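Local coordinates for malonyl CoA:acyl carrier protein malonyltransferase (Streptomyces coelicolor, PDB 1NM2) that probably transfers the malonyl group of malonyl-CoA to holo-acyl carrier protein, supplying malonyl units for fatty acid biosynthesis, at residues M138-G144 against V189-L195; L158-N162 against A200-R204; Y229-D234 against R247-Q251; V270-V276 against V293-L298. All blocks are in the same frame, centred on the assembly; numbering follows the deposited sequence.

Contact 1. Residues M138-G144 against V189-L195; sequences MSALLGG and VRKVVPL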
loop_
_atom_site.group_PDB
_atom_site.type_symbol
_atom_site.label_atom_id
_atom_site.label_comp_id
_atom_site.label_asym_id
_atom_site.label_seq_id
_atom_site.Cartn_x
_atom_site.Cartn_y
_atom_site.Cartn_z
ATOM N N MET A 138 -10.313 9.244 8.033
ATOM C CA MET A 138 -9.995 7.938 8.609
ATOM C C MET A 138 -9.315 8.171 9.947
ATOM O O MET A 138 -8.560 9.134 10.104
ATOM C CB MET A 138 -9.034 7.154 7.704
ATOM C CG MET A 138 -9.482 6.983 6.270
ATOM S SD MET A 138 -8.170 6.250 5.237
ATOM C CE MET A 138 -8.472 4.520 5.498
ATOM N N SER A 139 -9.578 7.290 10.906
ATOM C CA SER A 139 -8.967 7.395 12.226
ATOM C C SER A 139 -8.613 6.009 12.732
ATOM O O SER A 139 -9.393 5.072 12.585
ATOM C CB SER A 139 -9.919 8.073 13.215
ATOM O OG SER A 139 -10.192 9.410 12.832
ATOM N N ALA A 140 -7.428 5.878 13.317
ATOM C CA ALA A 140 -6.987 4.600 13.855
ATOM C C ALA A 140 -7.483 4.471 15.288
ATOM O O ALA A 140 -7.565 5.467 16.017
ATOM C CB ALA A 140 -5.467 4.508 13.821
ATOM N N LEU A 141 -7.830 3.248 15.680
ATOM C CA LEU A 141 -8.295 2.977 17.033
ATOM C C LEU A 141 -7.146 2.323 17.789
ATOM O O LEU A 141 -6.683 1.250 17.408
ATOM C CB LEU A 141 -9.501 2.034 17.011
ATOM C CG LEU A 141 -10.885 2.596 16.669
ATOM C CD1 LEU A 141 -10.869 3.305 15.335
ATOM C CD2 LEU A 141 -11.886 1.451 16.650
ATOM N N LEU A 142 -6.687 2.963 18.860
ATOM C CA LEU A 142 -5.579 2.420 19.641
ATOM C C LEU A 142 -6.087 1.702 20.887
ATOM O O LEU A 142 -6.621 2.322 21.804
ATOM C CB LEU A 142 -4.614 3.546 20.030
ATOM C CG LEU A 142 -4.182 4.454 18.873
ATOM C CD1 LEU A 142 -3.190 5.488 19.381
ATOM C CD2 LEU A 142 -3.565 3.621 17.753
ATOM N N GLY A 143 -5.913 0.386 20.908
ATOM C CA GLY A 143 -6.374 -0.411 22.029
ATOM C C GLY A 143 -7.732 -1.015 21.723
ATOM O O GLY A 143 -8.296 -0.773 20.657
ATOM N N GLY A 144 -8.257 -1.802 22.659
ATOM C CA GLY A 144 -9.557 -2.415 22.471
ATOM C C GLY A 144 -9.500 -3.760 21.776
ATOM O O GLY A 144 -8.425 -4.271 21.450
ATOM N N VAL A 189 -10.960 1.070 23.921
ATOM C CA VAL A 189 -10.175 1.934 23.046
ATOM C C VAL A 189 -9.716 3.146 23.842
ATOM O O VAL A 189 -10.516 3.803 24.505
ATOM C CB VAL A 189 -10.989 2.415 21.818
ATOM C CG1 VAL A 189 -10.180 3.441 21.020
ATOM C CG2 VAL A 189 -11.327 1.233 20.924
ATOM N N ARG A 190 -8.420 3.428 23.780
ATOM C CA ARG A 190 -7.843 4.554 24.507
ATOM C C ARG A 190 -7.873 5.829 23.680
ATOM O O ARG A 190 -8.160 6.914 24.194
ATOM C CB ARG A 190 -6.382 4.272 24.862
ATOM C CG ARG A 190 -6.128 2.979 25.603
ATOM C CD ARG A 190 -4.653 2.852 25.926
ATOM N NE ARG A 190 -3.821 2.805 24.727
ATOM C CZ ARG A 190 -3.615 1.707 24.001
ATOM N NH1 ARG A 190 -4.184 0.559 24.354
ATOM N NH2 ARG A 190 -2.832 1.756 22.929
ATOM N N LYS A 191 -7.589 5.693 22.392
ATOM C CA LYS A 191 -7.515 6.855 21.527
ATOM C C LYS A 191 -8.029 6.592 20.120
ATOM O O LYS A 191 -7.887 5.493 19.582
ATOM C CB LYS A 191 -6.049 7.290 21.463
ATOM C CG LYS A 191 -5.770 8.776 21.401
ATOM C CD LYS A 191 -4.260 8.991 21.501
ATOM C CE LYS A 191 -3.855 10.450 21.361
ATOM N NZ LYS A 191 -2.369 10.587 21.449
ATOM N N VAL A 192 -8.638 7.614 19.535
ATOM C CA VAL A 192 -9.134 7.545 18.170
ATOM C C VAL A 192 -8.314 8.616 17.463
ATOM O O VAL A 192 -8.605 9.809 17.558
ATOM C CB VAL A 192 -10.638 7.863 18.102
ATOM C CG1 VAL A 192 -11.100 7.920 16.651
ATOM C CG2 VAL A 192 -11.416 6.784 18.846
ATOM N N VAL A 193 -7.270 8.178 16.773
ATOM C CA VAL A 193 -6.363 9.094 16.100
ATOM C C VAL A 193 -6.629 9.293 14.617
ATOM O O VAL A 193 -6.535 8.355 13.823
ATOM C CB VAL A 193 -4.901 8.631 16.281
ATOM C CG1 VAL A 193 -3.944 9.686 15.741
ATOM C CG2 VAL A 193 -4.634 8.354 17.749
ATOM N N PRO A 194 -6.962 10.529 14.224
ATOM C CA PRO A 194 -7.233 10.828 12.815
ATOM C C PRO A 194 -5.973 10.695 11.967
ATOM O O PRO A 194 -4.902 11.162 12.352
ATOM C CB PRO A 194 -7.777 12.259 12.860
ATOM C CG PRO A 194 -7.125 12.841 14.073
ATOM C CD PRO A 194 -7.204 11.710 15.072
ATOM N N LEU A 195 -6.109 10.038 10.819
ATOM C CA LEU A 195 -4.997 9.826 9.901
ATOM C C LEU A 195 -4.817 11.022 8.973
ATOM O O LEU A 195 -5.763 11.777 8.726
ATOM C CB LEU A 195 -5.228 8.562 9.063
ATOM C CG LEU A 195 -4.990 7.201 9.728
ATOM C CD1 LEU A 195 -5.868 7.045 10.948
ATOM C CD2 LEU A 195 -5.285 6.095 8.729
HETATM O O HOH W 1 -8.648 11.895 8.488
#

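Contact 2. Residues L158-N162 against A200-R204; sequences LTPAN and AFHTR. With ACY (acetic acid), chain D.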
loop_
_atom_site.group_PDB
_atom_site.type_symbol
_atom_site.label_atom_id
_atom_site.label_comp_id
_atom_site.label_asym_id
_atom_site.label_seq_id
_atom_site.Cartn_x
_atom_site.Cartn_y
_atom_site.Cartn_z
ATOM N N LEU A 158 -19.702 4.033 10.653
ATOM C CA LEU A 158 -18.377 4.000 10.046
ATOM C C LEU A 158 -18.114 2.624 9.440
ATOM O O LEU A 158 -18.856 1.678 9.682
ATOM C CB LEU A 158 -17.297 4.284 11.096
ATOM C CG LEU A 158 -17.251 5.605 11.874
ATOM C CD1 LEU A 158 -17.194 6.762 10.906
ATOM C CD2 LEU A 158 -18.446 5.719 12.798
ATOM N N THR A 159 -17.047 2.515 8.658
ATOM C CA THR A 159 -16.690 1.238 8.063
ATOM C C THR A 159 -15.252 0.924 8.466
ATOM O O THR A 159 -14.434 1.829 8.643
ATOM C CB THR A 159 -16.765 1.281 6.527
ATOM O OG1 THR A 159 -15.655 2.027 6.023
ATOM C CG2 THR A 159 -18.044 1.943 6.072
ATOM N N PRO A 160 -14.930 -0.362 8.653
ATOM C CA PRO A 160 -13.562 -0.720 9.034
ATOM C C PRO A 160 -12.702 -0.730 7.770
ATOM O O PRO A 160 -12.431 -1.788 7.197
ATOM C CB PRO A 160 -13.735 -2.106 9.646
ATOM C CG PRO A 160 -14.830 -2.689 8.801
ATOM C CD PRO A 160 -15.815 -1.541 8.685
ATOM N N ALA A 161 -12.295 0.462 7.343
ATOM C CA ALA A 161 -11.491 0.656 6.135
ATOM C C ALA A 161 -10.167 -0.104 6.112
ATOM O O ALA A 161 -9.710 -0.542 5.054
ATOM C CB ALA A 161 -11.240 2.146 5.928
ATOM N N ASN A 162 -9.544 -0.244 7.276
ATOM C CA ASN A 162 -8.281 -0.960 7.391
ATOM C C ASN A 162 -8.358 -1.988 8.509
ATOM O O ASN A 162 -8.679 -1.645 9.647
ATOM C CB ASN A 162 -7.124 -0.016 7.749
ATOM C CG ASN A 162 -6.458 0.628 6.543
ATOM O OD1 ASN A 162 -5.343 1.126 6.660
ATOM N ND2 ASN A 162 -7.129 0.647 5.401
ATOM N N ALA A 200 -12.343 9.453 3.367
ATOM C CA ALA A 200 -12.668 8.094 3.763
ATOM C C ALA A 200 -12.302 7.098 2.669
ATOM O O ALA A 200 -13.177 6.551 1.999
ATOM C CB ALA A 200 -14.158 7.995 4.091
ATOM N N PHE A 201 -11.004 6.870 2.486
ATOM C CA PHE A 201 -10.545 5.918 1.482
ATOM C C PHE A 201 -11.039 4.549 1.920
ATOM O O PHE A 201 -11.286 4.329 3.105
ATOM C CB PHE A 201 -9.015 5.912 1.412
ATOM C CG PHE A 201 -8.415 7.240 1.042
ATOM C CD1 PHE A 201 -7.134 7.577 1.467
ATOM C CD2 PHE A 201 -9.118 8.147 0.256
ATOM C CE1 PHE A 201 -6.558 8.801 1.114
ATOM C CE2 PHE A 201 -8.554 9.370 -0.103
ATOM C CZ PHE A 201 -7.269 9.697 0.330
ATOM N N HIS A 202 -11.194 3.645 0.959
ATOM C CA HIS A 202 -11.649 2.288 1.218
ATOM C C HIS A 202 -13.051 2.171 1.803
ATOM O O HIS A 202 -13.324 1.301 2.630
ATOM C CB HIS A 202 -10.618 1.571 2.086
ATOM C CG HIS A 202 -9.275 1.476 1.432
ATOM N ND1 HIS A 202 -9.048 0.692 0.322
ATOM C CD2 HIS A 202 -8.125 2.158 1.652
ATOM C CE1 HIS A 202 -7.820 0.899 -0.119
ATOM N NE2 HIS A 202 -7.239 1.786 0.669
ATOM N N THR A 203 -13.935 3.052 1.339
ATOM C CA THR A 203 -15.342 3.070 1.740
ATOM C C THR A 203 -16.138 3.478 0.500
ATOM O O THR A 203 -15.560 3.882 -0.520
ATOM C CB THR A 203 -15.639 4.113 2.843
ATOM O OG1 THR A 203 -15.593 5.430 2.275
ATOM C CG2 THR A 203 -14.635 4.003 3.977
ATOM N N ARG A 204 -17.461 3.379 0.593
ATOM C CA ARG A 204 -18.342 3.735 -0.513
ATOM C C ARG A 204 -18.157 5.192 -0.924
ATOM O O ARG A 204 -18.583 5.603 -2.009
ATOM C CB ARG A 204 -19.805 3.515 -0.120
ATOM C CG ARG A 204 -20.305 4.482 0.945
ATOM C CD ARG A 204 -21.822 4.420 1.082
ATOM N NE ARG A 204 -22.328 5.467 1.966
ATOM C CZ ARG A 204 -22.040 5.552 3.261
ATOM N NH1 ARG A 204 -21.247 4.650 3.828
ATOM N NH2 ARG A 204 -22.537 6.547 3.989
HETATM C C ACY D . -4.949 4.582 0.153
HETATM O O ACY D . -4.270 5.689 0.075
HETATM O OXT ACY D . -5.397 3.881 -0.816
HETATM C CH3 ACY D . -5.199 4.118 1.579
#

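Contact 3. Residues Y229-D234 against R247-Q251; sequences YVSNKD and RLVGQ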
loop_
_atom_site.group_PDB
_atom_site.type_symbol
_atom_site.label_atom_id
_atom_site.label_comp_id
_atom_site.label_asym_id
_atom_site.label_seq_id
_atom_site.Cartn_x
_atom_site.Cartn_y
_atom_site.Cartn_z
ATOM N N TYR A 229 0.148 -13.879 -6.280
ATOM C CA TYR A 229 -0.287 -12.527 -5.931
ATOM C C TYR A 229 -1.404 -12.579 -4.880
ATOM O O TYR A 229 -2.491 -13.088 -5.150
ATOM C CB TYR A 229 -0.790 -11.815 -7.193
ATOM C CG TYR A 229 -1.219 -10.384 -6.969
ATOM C CD1 TYR A 229 -0.322 -9.331 -7.139
ATOM C CD2 TYR A 229 -2.517 -10.086 -6.551
ATOM C CE1 TYR A 229 -0.709 -8.012 -6.898
ATOM C CE2 TYR A 229 -2.910 -8.779 -6.304
ATOM C CZ TYR A 229 -2.003 -7.748 -6.479
ATOM O OH TYR A 229 -2.391 -6.458 -6.212
ATOM N N VAL A 230 -1.131 -12.045 -3.692
ATOM C CA VAL A 230 -2.104 -12.040 -2.597
ATOM C C VAL A 230 -2.846 -10.707 -2.562
ATOM O O VAL A 230 -2.222 -9.647 -2.476
ATOM C CB VAL A 230 -1.402 -12.274 -1.239
ATOM C CG1 VAL A 230 -2.428 -12.305 -0.110
ATOM C CG2 VAL A 230 -0.631 -13.586 -1.278
ATOM N N SER A 231 -4.176 -10.773 -2.597
ATOM C CA SER A 231 -5.032 -9.581 -2.628
ATOM C C SER A 231 -5.617 -9.049 -1.313
ATOM O O SER A 231 -6.060 -9.814 -0.450
ATOM C CB SER A 231 -6.173 -9.826 -3.628
ATOM O OG SER A 231 -7.192 -8.843 -3.533
ATOM N N ASN A 232 -5.636 -7.717 -1.201
ATOM C CA ASN A 232 -6.161 -6.991 -0.037
ATOM C C ASN A 232 -7.640 -7.229 0.248
ATOM O O ASN A 232 -8.085 -7.123 1.388
ATOM C CB ASN A 232 -5.994 -5.482 -0.228
ATOM C CG ASN A 232 -4.596 -4.999 0.045
ATOM O OD1 ASN A 232 -4.331 -3.804 -0.027
ATOM N ND2 ASN A 232 -3.690 -5.918 0.363
ATOM N N LYS A 233 -8.406 -7.497 -0.800
ATOM C CA LYS A 233 -9.845 -7.705 -0.662
ATOM C C LYS A 233 -10.230 -8.780 0.344
ATOM O O LYS A 233 -11.062 -8.557 1.221
ATOM C CB LYS A 233 -10.452 -8.056 -2.028
ATOM C CG LYS A 233 -11.869 -8.620 -1.981
ATOM C CD LYS A 233 -12.891 -7.615 -2.466
ATOM C CE LYS A 233 -14.222 -8.286 -2.800
ATOM N NZ LYS A 233 -14.809 -9.003 -1.637
ATOM N N ASP A 234 -9.614 -9.944 0.214
ATOM C CA ASP A 234 -9.940 -11.074 1.063
ATOM C C ASP A 234 -8.727 -11.946 1.384
ATOM O O ASP A 234 -8.878 -13.071 1.851
ATOM C CB ASP A 234 -10.990 -11.910 0.345
ATOM C CG ASP A 234 -10.556 -12.288 -1.058
ATOM O OD1 ASP A 234 -11.404 -12.760 -1.838
ATOM O OD2 ASP A 234 -9.358 -12.110 -1.382
ATOM N N ARG A 247 -9.791 -6.148 -9.153
ATOM C CA ARG A 247 -9.691 -6.015 -7.705
ATOM C C ARG A 247 -9.014 -4.698 -7.315
ATOM O O ARG A 247 -9.447 -4.032 -6.371
ATOM C CB ARG A 247 -8.924 -7.201 -7.115
ATOM C CG ARG A 247 -9.758 -8.462 -6.993
ATOM C CD ARG A 247 -8.926 -9.656 -6.562
ATOM N NE ARG A 247 -9.773 -10.803 -6.243
ATOM C CZ ARG A 247 -9.936 -11.294 -5.016
ATOM N NH1 ARG A 247 -9.304 -10.740 -3.983
ATOM N NH2 ARG A 247 -10.735 -12.333 -4.822
ATOM N N LEU A 248 -7.957 -4.325 -8.037
ATOM C CA LEU A 248 -7.243 -3.074 -7.771
ATOM C C LEU A 248 -8.192 -1.884 -7.917
ATOM O O LEU A 248 -8.218 -0.986 -7.076
ATOM C CB LEU A 248 -6.081 -2.885 -8.759
ATOM C CG LEU A 248 -4.824 -3.754 -8.668
ATOM C CD1 LEU A 248 -3.945 -3.498 -9.890
ATOM C CD2 LEU A 248 -4.060 -3.430 -7.386
ATOM N N VAL A 249 -8.966 -1.882 -8.996
ATOM C CA VAL A 249 -9.901 -0.794 -9.260
ATOM C C VAL A 249 -10.982 -0.693 -8.185
ATOM O O VAL A 249 -11.327 0.403 -7.743
ATOM C CB VAL A 249 -10.575 -0.969 -10.635
ATOM C CG1 VAL A 249 -11.558 0.170 -10.888
ATOM C CG2 VAL A 249 -9.516 -1.008 -11.732
ATOM N N GLY A 250 -11.505 -1.841 -7.768
ATOM C CA GLY A 250 -12.541 -1.863 -6.751
ATOM C C GLY A 250 -12.049 -1.590 -5.341
ATOM O O GLY A 250 -12.792 -1.031 -4.534
ATOM N N GLN A 251 -10.804 -1.967 -5.044
ATOM C CA GLN A 251 -10.230 -1.777 -3.712
ATOM C C GLN A 251 -10.215 -0.349 -3.180
ATOM O O GLN A 251 -10.135 -0.150 -1.970
ATOM C CB GLN A 251 -8.794 -2.331 -3.640
ATOM C CG GLN A 251 -8.695 -3.802 -3.229
ATOM C CD GLN A 251 -9.449 -4.107 -1.943
ATOM O OE1 GLN A 251 -9.092 -3.630 -0.854
ATOM N NE2 GLN A 251 -10.503 -4.896 -2.063
#

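Contact 4. Residues V270-V276 against V293-L298; sequences VTAIIEV and VKTLAL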
loop_
_atom_site.group_PDB
_atom_site.type_symbol
_atom_site.label_atom_id
_atom_site.label_comp_id
_atom_site.label_asym_id
_atom_site.label_seq_id
_atom_site.Cartn_x
_atom_site.Cartn_y
_atom_site.Cartn_z
ATOM N N VAL A 270 5.405 -18.906 4.738
ATOM C CA VAL A 270 6.380 -17.821 4.644
ATOM C C VAL A 270 7.488 -17.949 5.696
ATOM O O VAL A 270 7.212 -18.213 6.868
ATOM C CB VAL A 270 5.677 -16.450 4.813
ATOM C CG1 VAL A 270 4.978 -16.385 6.171
ATOM C CG2 VAL A 270 6.688 -15.318 4.663
ATOM N N THR A 271 8.737 -17.768 5.274
ATOM C CA THR A 271 9.874 -17.851 6.192
ATOM C C THR A 271 10.630 -16.524 6.272
ATOM O O THR A 271 11.415 -16.299 7.194
ATOM C CB THR A 271 10.870 -18.966 5.779
ATOM O OG1 THR A 271 11.290 -18.761 4.423
ATOM C CG2 THR A 271 10.219 -20.349 5.919
ATOM N N ALA A 272 10.384 -15.646 5.305
ATOM C CA ALA A 272 11.027 -14.340 5.274
ATOM C C ALA A 272 10.192 -13.335 4.487
ATOM O O ALA A 272 9.555 -13.687 3.495
ATOM C CB ALA A 272 12.415 -14.454 4.659
ATOM N N ILE A 273 10.199 -12.089 4.948
ATOM C CA ILE A 273 9.471 -11.007 4.291
ATOM C C ILE A 273 10.371 -9.789 4.132
ATOM O O ILE A 273 11.005 -9.334 5.089
ATOM C CB ILE A 273 8.230 -10.558 5.099
ATOM C CG1 ILE A 273 7.171 -11.659 5.103
ATOM C CG2 ILE A 273 7.651 -9.276 4.497
ATOM C CD1 ILE A 273 5.936 -11.309 5.927
ATOM N N ILE A 274 10.427 -9.278 2.910
ATOM C CA ILE A 274 11.206 -8.091 2.606
ATOM C C ILE A 274 10.209 -7.038 2.137
ATOM O O ILE A 274 9.410 -7.288 1.234
ATOM C CB ILE A 274 12.236 -8.355 1.482
ATOM C CG1 ILE A 274 13.327 -9.300 1.987
ATOM C CG2 ILE A 274 12.850 -7.038 1.015
ATOM C CD1 ILE A 274 14.350 -9.676 0.937
ATOM N N GLU A 275 10.230 -5.878 2.781
ATOM C CA GLU A 275 9.343 -4.780 2.416
ATOM C C GLU A 275 10.166 -3.772 1.608
ATOM O O GLU A 275 11.202 -3.297 2.072
ATOM C CB GLU A 275 8.786 -4.129 3.686
ATOM C CG GLU A 275 8.013 -2.838 3.467
ATOM C CD GLU A 275 7.504 -2.239 4.769
ATOM O OE1 GLU A 275 8.142 -2.463 5.826
ATOM O OE2 GLU A 275 6.476 -1.535 4.730
ATOM N N VAL A 276 9.720 -3.455 0.397
ATOM C CA VAL A 276 10.464 -2.514 -0.434
ATOM C C VAL A 276 10.408 -1.096 0.123
ATOM O O VAL A 276 9.699 -0.824 1.091
ATOM C CB VAL A 276 9.953 -2.522 -1.905
ATOM C CG1 VAL A 276 10.158 -3.912 -2.501
ATOM C CG2 VAL A 276 8.468 -2.120 -1.964
ATOM N N VAL A 293 9.195 -15.346 11.686
ATOM C CA VAL A 293 9.476 -14.982 10.299
ATOM C C VAL A 293 10.525 -13.872 10.233
ATOM O O VAL A 293 10.399 -12.858 10.922
ATOM C CB VAL A 293 8.194 -14.495 9.590
ATOM C CG1 VAL A 293 8.511 -14.084 8.163
ATOM C CG2 VAL A 293 7.144 -15.600 9.606
ATOM N N LYS A 294 11.561 -14.064 9.421
ATOM C CA LYS A 294 12.598 -13.042 9.292
ATOM C C LYS A 294 12.027 -11.894 8.477
ATOM O O LYS A 294 11.348 -12.117 7.474
ATOM C CB LYS A 294 13.846 -13.593 8.590
ATOM C CG LYS A 294 14.617 -14.628 9.393
ATOM C CD LYS A 294 16.052 -14.782 8.891
ATOM C CE LYS A 294 16.902 -13.551 9.212
ATOM N NZ LYS A 294 18.347 -13.716 8.843
ATOM N N THR A 295 12.285 -10.669 8.913
ATOM C CA THR A 295 11.779 -9.501 8.206
ATOM C C THR A 295 12.896 -8.498 7.959
ATOM O O THR A 295 13.820 -8.368 8.765
ATOM C CB THR A 295 10.670 -8.783 9.008
ATOM O OG1 THR A 295 11.201 -8.348 10.265
ATOM C CG2 THR A 295 9.498 -9.710 9.259
ATOM N N LEU A 296 12.809 -7.795 6.836
ATOM C CA LEU A 296 13.798 -6.782 6.495
ATOM C C LEU A 296 13.110 -5.681 5.702
ATOM O O LEU A 296 12.385 -5.952 4.742
ATOM C CB LEU A 296 14.941 -7.391 5.674
ATOM C CG LEU A 296 16.142 -6.477 5.378
ATOM C CD1 LEU A 296 17.355 -7.321 5.006
ATOM C CD2 LEU A 296 15.805 -5.505 4.260
ATOM N N ALA A 297 13.329 -4.439 6.116
ATOM C CA ALA A 297 12.738 -3.298 5.436
ATOM C C ALA A 297 13.818 -2.529 4.685
ATOM O O ALA A 297 14.866 -2.205 5.247
ATOM C CB ALA A 297 12.051 -2.381 6.447
ATOM N N LEU A 298 13.570 -2.258 3.409
ATOM C CA LEU A 298 14.512 -1.496 2.601
ATOM C C LEU A 298 14.230 -0.012 2.796
ATOM O O LEU A 298 13.162 0.478 2.425
ATOM C CB LEU A 298 14.367 -1.843 1.119
ATOM C CG LEU A 298 14.809 -3.242 0.688
ATOM C CD1 LEU A 298 14.521 -3.427 -0.791
ATOM C CD2 LEU A 298 16.295 -3.424 0.977
#

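Contact 1. Residues M138-G144 against V189-L195
Ser-139 and Val-192 meet on the packed face of two antiparallel strands, where Val-192 CG1, carried anti to its own backbone N (chi1 174°), approaches Ser-139 CB to 3.6 Å. Leu-141, the register partner of Val-192, leaves the sheet on the same side and is enclosed by Leu-153 of helix 146-155 and Leu-181 of helix 175-183. The backbones are tightly joined along the middle of the pairing: Ala-140 N and Val-193 O are 2.7 Å apart, and the reciprocal bond from Val-193 N to Ala-140 O, at 2.8 Å, lies in the carbonyl plane. Strand 189-194 is the edge strand of a four-strand antiparallel arrangement in the order 4-1-3-2, with two crossover helices, which is the topology of a ferredoxin-like subdomain. A classic beta bulge interrupts the regular pairing where Arg-190 and Lys-191 both face Leu-142: Arg-190 N bonds to Leu-142 O, and Leu-142 N bonds to Lys-191 O at 2.9 Å. The opposite face, with Leu-142 and Lys-191, is the more exposed one. There Leu-142 CD1 reaches Val-193 CG2 at 3.6 Å, and the Leu-142 and Lys-191 chains run side by side before the extended lysine leads outward. Arg-190 folds back instead, bent at chi3 (-62°), and sets one guanidinium face over Leu-142 O. Its NH1 comes to 3.3 Å from Gly-143 CA, where a beta carbon would collide with it.

Contact 2. Residues L158-N162 against A200-R204
Ala-161 presents its methyl group to the loop that carries His-202, and the two CB atoms meet at 3.9 Å. From there the histidine can be followed outward. Its CB also lies 3.8 Å from Ala-161 O, and CG, placed anti to the carbonyl carbon (chi1 -61°), takes the imidazole on past the same oxygen. CD2 passes Asn-162 ND2 at 4.2 Å, with the amide and ring planes turned 50° apart. That amide is itself held, because ND2 points straight at Ala-161 O at 2.9 Å, though it comes from above that carbonyl's plane. Ala-161 and Asn-162 both face Val-170, forming a classic beta bulge in strand 159-165 beside the active site. On the far side of the ring ND1 is hydrogen-bonded to Asn-254 O. At the tip NE2 is bonded to Ser-98 OG, the serine of a GxSxG sequence that fits a nucleophile elbow, so the pair probably forms the serine-histidine dyad of this acyltransferase family. A bound acetate, which mimics a malonyl group, occupies the site: its CH3 lies in the ring plane at the imidazole edge. The acetate OXT makes a weak, bent bond with His-202 NE2 at 3.2 Å, and Arg-123 NH1 and Ser-98 OG also bind the acetate. Farther along the loop, Thr-203 OG1 bonds to Ala-200 O, closing the turn, while Thr-203 CG2 is modelled unusually close, 3.0 Å, to Thr-159 OG1.

Contact 3. Residues Y229-D234 against R247-Q251
Lys-233 and Gln-251 mark the closest backbone approach, their CA atoms 6.7 Å apart, where the irregular segment 229-234 passes the helical turn 247-251. Arg-247 bridges the gap by side chain: with CG to NE extended (chi2 173°, chi3 171°), its guanidinium arrives end-on at the Asp-234 carboxylate. The bonds are 2.9 Å from NH1 to OD2 and 3.1 Å from NH2 to OD1, one nitrogen to each oxygen. The two groups are not coplanar, their planes lying 46° apart; OD1 is met on its syn side, whereas OD2 is met from above the carboxylate plane. NH1 has a second, weak bond in the guanidinium plane to Ser-231 OG at 2.9 Å. The same hydroxyl accepts from Lys-233 N at 3.3 Å, which makes Ser-231 the head of an ST turn in the loop that leaves strand 228-229, at one edge of the parallel sheet of the alpha/beta hydrolase-like core. Cut back to an alanine, Arg-247 would probably leave Asp-234 without this countercharge and Ser-231 OG without its link to the helix. Asp-234 OD2 keeps a further bond from Arg-236 N. Deeper in, Leu-248 CD2 packs at 3.7 Å against Tyr-229 OH, a hydroxyl bonded to Glu-101 O. Asn-232 faces the putative nucleophile elbow, its OD1 bonded to Ser-98 N and its ND2 to Gly-96 O, two bonds that fix the amide's rotation.

Contact 4. Residues V270-V276 against V293-L298
Ile-273 sits between Lys-294 and Leu-296 in a parallel pairing, the two short strand axes lying 10° apart. Hydrogen bonds alternate between the backbones. Ile-273 receives on O from Leu-296 N at 2.9 Å and gives from N to Lys-294 O at 2.8 Å; Glu-275 repeats the pattern with Leu-298 N and Leu-296 O. At the first rung the bond from Lys-294 N to Thr-271 O is longer, 3.2 Å, and its donor stands 39° out of the carbonyl plane. Apolar contacts cluster at that end: Val-293 CG1, turned away from the residue's own amide nitrogen (chi1 178°), touches both Val-270 CG2 and Ile-273 CG1 at 4.1 Å, while its CG2 faces Val-270 O. A glycine in place of Val-293 would probably open a gap beside Val-270 and Ile-273. At the other end Ile-274 CG2 meets Leu-298 CG at 4.3 Å. Among the polar side chains, the extended Glu-275 passes Ala-297 CB, and its carboxylate is held by Gly-280 N and Leu-282 N at the N-terminal end of helix 281-289. That helix links the two strands, completing a beta-alpha-beta crossover at one edge of the parallel core sheet.

Following the chain, residues 138-144 open contact 1 and residues 158-162 open contact 2 before 189-195 closes the first and 200-204 the second, so the two loops cross. They also touch, Met-138 CE lying 3.7 Å from Ala-161 CB, and together tie the ferredoxin-like sheet to the histidine loop. Contact 3 then closes a short loop of 12 residues between the core sheet's edge and helix 241-251. It meets contact 2 through a weak bond of 2.7 Å between His-202 ND1 and Gln-251 O, where the two lobes adjoin. Contact 4 closes last, around helix 281-289, its centre about 28 Å from that of contact 2, on the opposite side of the chain's centre.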